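Long-range contacts in regulatory protein of LacI family (Chloroflexus aggregans, PDB 3BBL), which probably regulates transcription as a LacI-family DNA-binding protein, its periplasmic-binding-protein-like core likely to sense a small effector: residues V91-S96 with V105-T110; D99-W104 with Q265-L270. One frame throughout, in Å; residues are numbered along the deposited sequence.

Contact 1: residues V91-S96 with V105-T110; sequences VAFGRS and VDIDGT
Arg95 and Asp106 carry the polar half of this contact, where the chain leaves strand 91-93 beside the parallel strand 105-107. Asp106 OD2 takes Arg95 N at 3.0 Å and, in a salt bridge, Arg95 NE at 2.7 Å. The two donors come from opposite faces of the carboxylate, while OD2 itself lies close to the guanidinium plane; the two planes stand 90° apart. In Arg95 chi1 (-68°) sets CG beside the backbone N and a bend at chi3 brings NE round, so that N and NE of one residue meet the same oxygen. Arg138 adds a second salt bridge to OD2. Backbone pairing is brief: Val105 N bonds Ala92 O at 2.9 Å, and Gly94 N reaches Val105 O only weakly. Gly94 takes backbone angles at which a CB would jam against the preceding carbonyl O. On the apolar side Val91 CG1 meets Val105 CG2 at 4.1 Å, and Phe93 presents its ring edge to Val105 O and to Ile107 CG1; helix 243-258 packs against Val91, Phe93 and Val105. With an alanine here in place of Asp106, Arg95 and Arg138 are likely to lose their shared carboxylate, and the Arg95 guanidinium its main tether. One buried carboxylate between two arginines is likely to stay ionised, fixing the loop that follows strand 91-93 to the next strand.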
ATOM      1  N   VAL A  91     -19.574 -14.086   1.164  1.00 35.65           N
ATOM      2  CA  VAL A  91     -19.742 -12.969   2.078  1.00 34.54           C
ATOM      3  C   VAL A  91     -19.239 -11.760   1.316  1.00 33.41           C
ATOM      4  O   VAL A  91     -18.165 -11.800   0.719  1.00 33.53           O
ATOM      5  CB  VAL A  91     -18.900 -13.131   3.358  1.00 34.18           C
ATOM      6  CG1 VAL A  91     -18.893 -11.826   4.138  1.00 35.13           C
ATOM      7  CG2 VAL A  91     -19.466 -14.239   4.217  1.00 33.13           C
ATOM      8  N   ALA A  92     -20.027 -10.696   1.304  1.00 32.80           N
ATOM      9  CA  ALA A  92     -19.617  -9.480   0.615  1.00 31.61           C
ATOM     10  C   ALA A  92     -19.053  -8.487   1.624  1.00 29.88           C
ATOM     11  O   ALA A  92     -19.603  -8.312   2.708  1.00 29.36           O
ATOM     12  CB  ALA A  92     -20.802  -8.863  -0.116  1.00 31.38           C
ATOM     13  N   PHE A  93     -17.927  -7.873   1.284  1.00 28.60           N
ATOM     14  CA  PHE A  93     -17.332  -6.857   2.142  1.00 28.84           C
ATOM     15  C   PHE A  93     -17.885  -5.550   1.577  1.00 30.04           C
ATOM     16  O   PHE A  93     -17.267  -4.922   0.715  1.00 28.49           O
ATOM     17  CB  PHE A  93     -15.806  -6.859   2.028  1.00 27.64           C
ATOM     18  CG  PHE A  93     -15.131  -5.759   2.815  1.00 28.99           C
ATOM     19  CD1 PHE A  93     -13.871  -5.297   2.453  1.00 28.70           C
ATOM     20  CD2 PHE A  93     -15.750  -5.190   3.927  1.00 29.30           C
ATOM     21  CE1 PHE A  93     -13.240  -4.292   3.177  1.00 28.48           C
ATOM     22  CE2 PHE A  93     -15.121  -4.180   4.658  1.00 29.41           C
ATOM     23  CZ  PHE A  93     -13.862  -3.732   4.280  1.00 28.56           C
ATOM     24  N   GLY A  94     -19.064  -5.165   2.053  1.00 31.78           N
ATOM     25  CA  GLY A  94     -19.708  -3.955   1.576  1.00 35.27           C
ATOM     26  C   GLY A  94     -21.124  -4.251   1.120  1.00 37.19           C
ATOM     27  O   GLY A  94     -21.360  -5.234   0.429  1.00 38.51           O
ATOM     28  N   ARG A  95     -22.069  -3.401   1.511  1.00 38.73           N
ATOM     29  CA  ARG A  95     -23.472  -3.572   1.145  1.00 39.88           C
ATOM     30  C   ARG A  95     -23.749  -3.248  -0.323  1.00 42.52           C
ATOM     31  O   ARG A  95     -22.878  -2.751  -1.037  1.00 40.58           O
ATOM     32  CB  ARG A  95     -24.342  -2.684   2.036  1.00 38.43           C
ATOM     33  CG  ARG A  95     -24.376  -3.114   3.491  1.00 38.15           C
ATOM     34  CD  ARG A  95     -24.589  -1.929   4.417  1.00 36.52           C
ATOM     35  NE  ARG A  95     -23.430  -1.039   4.413  1.00 36.85           N
ATOM     36  CZ  ARG A  95     -23.322   0.055   5.155  1.00 35.19           C
ATOM     37  NH1 ARG A  95     -24.309   0.406   5.965  1.00 33.81           N
ATOM     38  NH2 ARG A  95     -22.220   0.792   5.098  1.00 34.17           N
ATOM     39  N   SER A  96     -24.970  -3.541  -0.763  1.00 46.26           N
ATOM     40  CA  SER A  96     -25.393  -3.281  -2.134  1.00 51.84           C
ATOM     41  C   SER A  96     -26.916  -3.328  -2.212  1.00 56.26           C
ATOM     42  O   SER A  96     -27.524  -4.359  -1.924  1.00 57.71           O
ATOM     43  CB  SER A  96     -24.801  -4.321  -3.081  1.00 49.90           C
ATOM     44  OG  SER A  96     -25.218  -4.077  -4.411  1.00 51.41           O
ATOM     45  N   VAL A 105     -20.261  -7.982   5.521  1.00 28.90           N
ATOM     46  CA  VAL A 105     -19.507  -7.282   6.540  1.00 28.73           C
ATOM     47  C   VAL A 105     -19.207  -5.937   5.884  1.00 28.95           C
ATOM     48  O   VAL A 105     -18.824  -5.887   4.715  1.00 26.58           O
ATOM     49  CB  VAL A 105     -18.172  -7.982   6.867  1.00 29.96           C
ATOM     50  CG1 VAL A 105     -17.384  -7.144   7.868  1.00 27.75           C
ATOM     51  CG2 VAL A 105     -18.427  -9.375   7.431  1.00 29.03           C
ATOM     52  N   ASP A 106     -19.401  -4.852   6.625  1.00 29.12           N
ATOM     53  CA  ASP A 106     -19.138  -3.530   6.084  1.00 28.21           C
ATOM     54  C   ASP A 106     -18.757  -2.535   7.163  1.00 28.34           C
ATOM     55  O   ASP A 106     -18.999  -2.754   8.347  1.00 27.46           O
ATOM     56  CB  ASP A 106     -20.366  -3.009   5.334  1.00 28.34           C
ATOM     57  CG  ASP A 106     -20.015  -1.927   4.327  1.00 28.90           C
ATOM     58  OD1 ASP A 106     -18.853  -1.485   4.313  1.00 29.64           O
ATOM     59  OD2 ASP A 106     -20.897  -1.518   3.551  1.00 28.68           O
ATOM     60  N   ILE A 107     -18.143  -1.440   6.732  1.00 27.59           N
ATOM     61  CA  ILE A 107     -17.741  -0.378   7.633  1.00 27.05           C
ATOM     62  C   ILE A 107     -18.834   0.687   7.558  1.00 26.80           C
ATOM     63  O   ILE A 107     -19.336   0.990   6.477  1.00 26.47           O
ATOM     64  CB  ILE A 107     -16.397   0.245   7.192  1.00 25.63           C
ATOM     65  CG1 ILE A 107     -15.353  -0.857   6.965  1.00 26.61           C
ATOM     66  CG2 ILE A 107     -15.915   1.239   8.241  1.00 25.13           C
ATOM     67  CD1 ILE A 107     -15.108  -1.761   8.169  1.00 22.93           C
ATOM     68  N   ASP A 108     -19.213   1.243   8.704  1.00 25.89           N
ATOM     69  CA  ASP A 108     -20.243   2.277   8.741  1.00 26.86           C
ATOM     70  C   ASP A 108     -19.648   3.606   8.244  1.00 26.63           C
ATOM     71  O   ASP A 108     -19.237   4.447   9.043  1.00 25.44           O
ATOM     72  CB  ASP A 108     -20.772   2.440  10.173  1.00 26.66           C
ATOM     73  CG  ASP A 108     -22.030   3.297  10.243  1.00 28.97           C
ATOM     74  OD1 ASP A 108     -22.289   4.073   9.298  1.00 30.68           O
ATOM     75  OD2 ASP A 108     -22.754   3.203  11.258  1.00 31.40           O
ATOM     76  N   GLY A 109     -19.597   3.774   6.924  1.00 25.45           N
ATOM     77  CA  GLY A 109     -19.060   4.991   6.345  1.00 25.37           C
ATOM     78  C   GLY A 109     -19.768   6.235   6.859  1.00 26.06           C
ATOM     79  O   GLY A 109     -19.129   7.216   7.249  1.00 25.87           O
ATOM     80  N   THR A 110     -21.094   6.194   6.861  1.00 24.03           N
ATOM     81  CA  THR A 110     -21.899   7.311   7.331  1.00 23.67           C
ATOM     82  C   THR A 110     -21.454   7.797   8.710  1.00 24.72           C
ATOM     83  O   THR A 110     -21.237   8.993   8.919  1.00 27.04           O
ATOM     84  CB  THR A 110     -23.397   6.911   7.380  1.00 22.71           C
ATOM     85  OG1 THR A 110     -23.833   6.596   6.055  1.00 22.87           O
ATOM     86  CG2 THR A 110     -24.265   8.040   7.931  1.00 21.65           C
TER

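Contact 2: residues D99-W104 with Q265-L270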
ATOM      1  N   ASP A  99     -32.782  -3.045   0.540  1.00 69.97           N
ATOM      2  CA  ASP A  99     -33.411  -4.300   0.943  1.00 70.81           C
ATOM      3  C   ASP A  99     -33.023  -5.538   0.131  1.00 69.93           C
ATOM      4  O   ASP A  99     -33.842  -6.436  -0.077  1.00 70.07           O
ATOM      5  CB  ASP A  99     -34.946  -4.151   1.006  1.00 72.16           C
ATOM      6  CG  ASP A  99     -35.556  -3.714  -0.313  1.00 73.33           C
ATOM      7  OD1 ASP A  99     -35.400  -4.444  -1.316  1.00 73.80           O
ATOM      8  OD2 ASP A  99     -36.199  -2.641  -0.339  1.00 73.92           O
ATOM      9  N   TRP A 100     -31.775  -5.584  -0.329  1.00 69.16           N
ATOM     10  CA  TRP A 100     -31.289  -6.753  -1.059  1.00 67.79           C
ATOM     11  C   TRP A 100     -30.684  -7.595   0.058  1.00 66.71           C
ATOM     12  O   TRP A 100     -29.891  -7.083   0.853  1.00 66.78           O
ATOM     13  CB  TRP A 100     -30.212  -6.363  -2.079  1.00 67.26           C
ATOM     14  CG  TRP A 100     -30.223  -7.227  -3.325  1.00 67.96           C
ATOM     15  CD1 TRP A 100     -31.206  -8.101  -3.712  1.00 67.43           C
ATOM     16  CD2 TRP A 100     -29.238  -7.242  -4.374  1.00 67.62           C
ATOM     17  NE1 TRP A 100     -30.891  -8.655  -4.931  1.00 67.14           N
ATOM     18  CE2 TRP A 100     -29.690  -8.157  -5.353  1.00 67.31           C
ATOM     19  CE3 TRP A 100     -28.013  -6.591  -4.568  1.00 67.36           C
ATOM     20  CZ2 TRP A 100     -28.965  -8.409  -6.526  1.00 66.82           C
ATOM     21  CZ3 TRP A 100     -27.294  -6.845  -5.735  1.00 66.10           C
ATOM     22  CH2 TRP A 100     -27.769  -7.755  -6.692  1.00 66.37           C
ATOM     23  N   ASP A 101     -31.054  -8.872   0.131  1.00 64.53           N
ATOM     24  CA  ASP A 101     -30.563  -9.730   1.207  1.00 62.99           C
ATOM     25  C   ASP A 101     -29.445 -10.723   0.888  1.00 60.99           C
ATOM     26  O   ASP A 101     -29.488 -11.427  -0.122  1.00 61.94           O
ATOM     27  CB  ASP A 101     -31.736 -10.492   1.827  1.00 64.47           C
ATOM     28  CG  ASP A 101     -31.301 -11.417   2.951  1.00 66.43           C
ATOM     29  OD1 ASP A 101     -30.701 -10.913   3.930  1.00 67.26           O
ATOM     30  OD2 ASP A 101     -31.555 -12.641   2.855  1.00 65.43           O
ATOM     31  N   PHE A 102     -28.457 -10.773   1.781  1.00 57.16           N
ATOM     32  CA  PHE A 102     -27.307 -11.674   1.672  1.00 52.44           C
ATOM     33  C   PHE A 102     -26.351 -11.423   2.832  1.00 48.92           C
ATOM     34  O   PHE A 102     -26.529 -10.468   3.588  1.00 49.03           O
ATOM     35  CB  PHE A 102     -26.584 -11.478   0.334  1.00 51.22           C
ATOM     36  CG  PHE A 102     -26.109 -10.075   0.095  1.00 51.26           C
ATOM     37  CD1 PHE A 102     -24.835  -9.682   0.481  1.00 51.42           C
ATOM     38  CD2 PHE A 102     -26.935  -9.145  -0.529  1.00 51.44           C
ATOM     39  CE1 PHE A 102     -24.389  -8.381   0.246  1.00 51.71           C
ATOM     40  CE2 PHE A 102     -26.501  -7.846  -0.766  1.00 50.55           C
ATOM     41  CZ  PHE A 102     -25.224  -7.464  -0.380  1.00 50.81           C
ATOM     42  N   ALA A 103     -25.349 -12.283   2.986  1.00 44.13           N
ATOM     43  CA  ALA A 103     -24.382 -12.131   4.070  1.00 39.79           C
ATOM     44  C   ALA A 103     -23.336 -11.065   3.750  1.00 37.39           C
ATOM     45  O   ALA A 103     -22.784 -11.035   2.651  1.00 36.03           O
ATOM     46  CB  ALA A 103     -23.697 -13.460   4.349  1.00 38.02           C
ATOM     47  N   TRP A 104     -23.066 -10.186   4.712  1.00 34.32           N
ATOM     48  CA  TRP A 104     -22.070  -9.150   4.499  1.00 30.78           C
ATOM     49  C   TRP A 104     -21.445  -8.544   5.738  1.00 30.23           C
ATOM     50  O   TRP A 104     -21.999  -8.595   6.842  1.00 28.40           O
ATOM     51  CB  TRP A 104     -22.634  -8.007   3.637  1.00 31.97           C
ATOM     52  CG  TRP A 104     -23.887  -7.319   4.163  1.00 32.71           C
ATOM     53  CD1 TRP A 104     -25.156  -7.455   3.675  1.00 32.95           C
ATOM     54  CD2 TRP A 104     -23.972  -6.356   5.226  1.00 30.70           C
ATOM     55  NE1 TRP A 104     -26.024  -6.636   4.360  1.00 32.18           N
ATOM     56  CE2 TRP A 104     -25.327  -5.953   5.316  1.00 31.15           C
ATOM     57  CE3 TRP A 104     -23.039  -5.796   6.109  1.00 30.40           C
ATOM     58  CZ2 TRP A 104     -25.768  -5.014   6.254  1.00 29.08           C
ATOM     59  CZ3 TRP A 104     -23.481  -4.857   7.045  1.00 29.18           C
ATOM     60  CH2 TRP A 104     -24.837  -4.480   7.107  1.00 29.00           C
ATOM     61  N   GLN A 265     -26.918 -13.738  12.782  1.00 64.68           N
ATOM     62  CA  GLN A 265     -26.360 -12.428  12.504  1.00 62.66           C
ATOM     63  C   GLN A 265     -25.440 -12.551  11.293  1.00 59.64           C
ATOM     64  O   GLN A 265     -24.244 -12.807  11.428  1.00 59.05           O
ATOM     65  CB  GLN A 265     -25.593 -11.902  13.718  1.00 64.76           C
ATOM     66  CG  GLN A 265     -25.591 -10.380  13.809  1.00 68.17           C
ATOM     67  CD  GLN A 265     -26.719  -9.738  13.002  1.00 70.58           C
ATOM     68  OE1 GLN A 265     -27.866 -10.185  13.046  1.00 71.98           O
ATOM     69  NE2 GLN A 265     -26.393  -8.684  12.266  1.00 70.81           N
ATOM     70  N   LYS A 266     -26.023 -12.378  10.108  1.00 56.08           N
ATOM     71  CA  LYS A 266     -25.290 -12.476   8.852  1.00 53.23           C
ATOM     72  C   LYS A 266     -24.938 -11.107   8.276  1.00 49.85           C
ATOM     73  O   LYS A 266     -24.408 -11.010   7.169  1.00 47.27           O
ATOM     74  CB  LYS A 266     -26.115 -13.276   7.840  1.00 54.70           C
ATOM     75  CG  LYS A 266     -27.535 -12.756   7.650  1.00 57.65           C
ATOM     76  CD  LYS A 266     -28.470 -13.864   7.154  1.00 60.40           C
ATOM     77  CE  LYS A 266     -28.214 -14.243   5.703  1.00 60.07           C
ATOM     78  NZ  LYS A 266     -28.760 -13.222   4.764  1.00 60.09           N
ATOM     79  N   HIS A 267     -25.250 -10.057   9.029  1.00 47.20           N
ATOM     80  CA  HIS A 267     -24.953  -8.685   8.629  1.00 45.20           C
ATOM     81  C   HIS A 267     -24.070  -8.086   9.714  1.00 42.57           C
ATOM     82  O   HIS A 267     -24.538  -7.788  10.808  1.00 42.51           O
ATOM     83  CB  HIS A 267     -26.235  -7.855   8.510  1.00 46.75           C
ATOM     84  CG  HIS A 267     -27.107  -8.236   7.354  1.00 49.45           C
ATOM     85  ND1 HIS A 267     -28.349  -7.676   7.144  1.00 50.44           N
ATOM     86  CD2 HIS A 267     -26.915  -9.112   6.338  1.00 51.28           C
ATOM     87  CE1 HIS A 267     -28.885  -8.190   6.051  1.00 50.95           C
ATOM     88  NE2 HIS A 267     -28.035  -9.065   5.543  1.00 52.18           N
ATOM     89  N   ILE A 268     -22.789  -7.915   9.418  1.00 38.56           N
ATOM     90  CA  ILE A 268     -21.879  -7.360  10.402  1.00 36.19           C
ATOM     91  C   ILE A 268     -21.416  -5.967  10.002  1.00 35.59           C
ATOM     92  O   ILE A 268     -20.744  -5.784   8.984  1.00 34.88           O
ATOM     93  CB  ILE A 268     -20.666  -8.293  10.608  1.00 36.43           C
ATOM     94  CG1 ILE A 268     -21.159  -9.663  11.084  1.00 36.42           C
ATOM     95  CG2 ILE A 268     -19.716  -7.702  11.635  1.00 34.57           C
ATOM     96  CD1 ILE A 268     -20.080 -10.713  11.174  1.00 37.31           C
ATOM     97  N   LEU A 269     -21.803  -4.983  10.812  1.00 33.78           N
ATOM     98  CA  LEU A 269     -21.455  -3.588  10.569  1.00 31.79           C
ATOM     99  C   LEU A 269     -20.443  -3.106  11.590  1.00 30.81           C
ATOM    100  O   LEU A 269     -20.736  -3.043  12.778  1.00 30.42           O
ATOM    101  CB  LEU A 269     -22.706  -2.709  10.637  1.00 30.33           C
ATOM    102  CG  LEU A 269     -22.492  -1.218  10.378  1.00 29.47           C
ATOM    103  CD1 LEU A 269     -22.017  -1.008   8.950  1.00 27.46           C
ATOM    104  CD2 LEU A 269     -23.786  -0.463  10.628  1.00 27.55           C
ATOM    105  N   LEU A 270     -19.248  -2.769  11.118  1.00 30.23           N
ATOM    106  CA  LEU A 270     -18.184  -2.296  11.987  1.00 29.51           C
ATOM    107  C   LEU A 270     -18.097  -0.770  11.970  1.00 29.64           C
ATOM    108  O   LEU A 270     -18.375  -0.131  10.957  1.00 30.06           O
ATOM    109  CB  LEU A 270     -16.848  -2.891  11.539  1.00 30.35           C
ATOM    110  CG  LEU A 270     -16.794  -4.417  11.453  1.00 31.59           C
ATOM    111  CD1 LEU A 270     -15.427  -4.849  10.961  1.00 32.02           C
ATOM    112  CD2 LEU A 270     -17.081  -5.023  12.813  1.00 31.59           C
TER
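Trp104 lays its indole over the imidazole of His267, and its side chain can be followed outward from the strand. CB carries CG between the backbone N and the carbonyl carbon (chi1 57°), which swings the indole across His267. CD1 and NE1 then lie over the imidazole, NE1 above its centre and 3.3 Å from His267 CD2. The five-membered ring, CD2 included, and the imidazole form an offset stack, centroids 4.0 Å apart and planes at 15°. Farther out, CE2 faces His267 CG at 3.5 Å, and CZ2 and CH2 meet His267 CB, which makes a CH-pi contact with the six-membered ring. CE3 and CZ3 lie near Ile268 O, and CZ3 also meets Leu269 CB. At the imidazole's edge NE2 gives a weak bond to Phe102 O; beyond it Lys266, bent at chi3 and chi4, brings NZ to Asp101 OD1 in a 3.1 Å salt bridge. Beneath these side chains Trp104 N bonds Lys266 O at 2.9 Å and Trp104 O receives Ile268 N at 2.8 Å. Trp104 thus bonds both neighbours of His267, the pattern of a parallel beta bridge, here joining strands 104-107 and 267-275 within the alpha/beta sheet of a periplasmic-binding-protein-like fold.

Along the chain the segments alternate: 91-96, 99-104, 105-110, then 265-270 after more than 150 further residues. The centres of contacts 1 and 2 lie about 8 Å apart, and strand 104-107 belongs to both, paired with 90-93 in contact 1 and with 267-275 in contact 2. The three strands are consecutive and parallel in one sheet, with helix 243-258 packed on side chains from both contacts. Asp106 O and Asp108 N probably bond Leu270 N and Leu270 O, continuing the pairing begun in contact 2, and Arg95 CG rests on Trp104 CE2 at 3.5 Å. A late strand is thus built into the sheet beside early ones, as in periplasmic-binding-protein-like folds whose chain crosses between lobes.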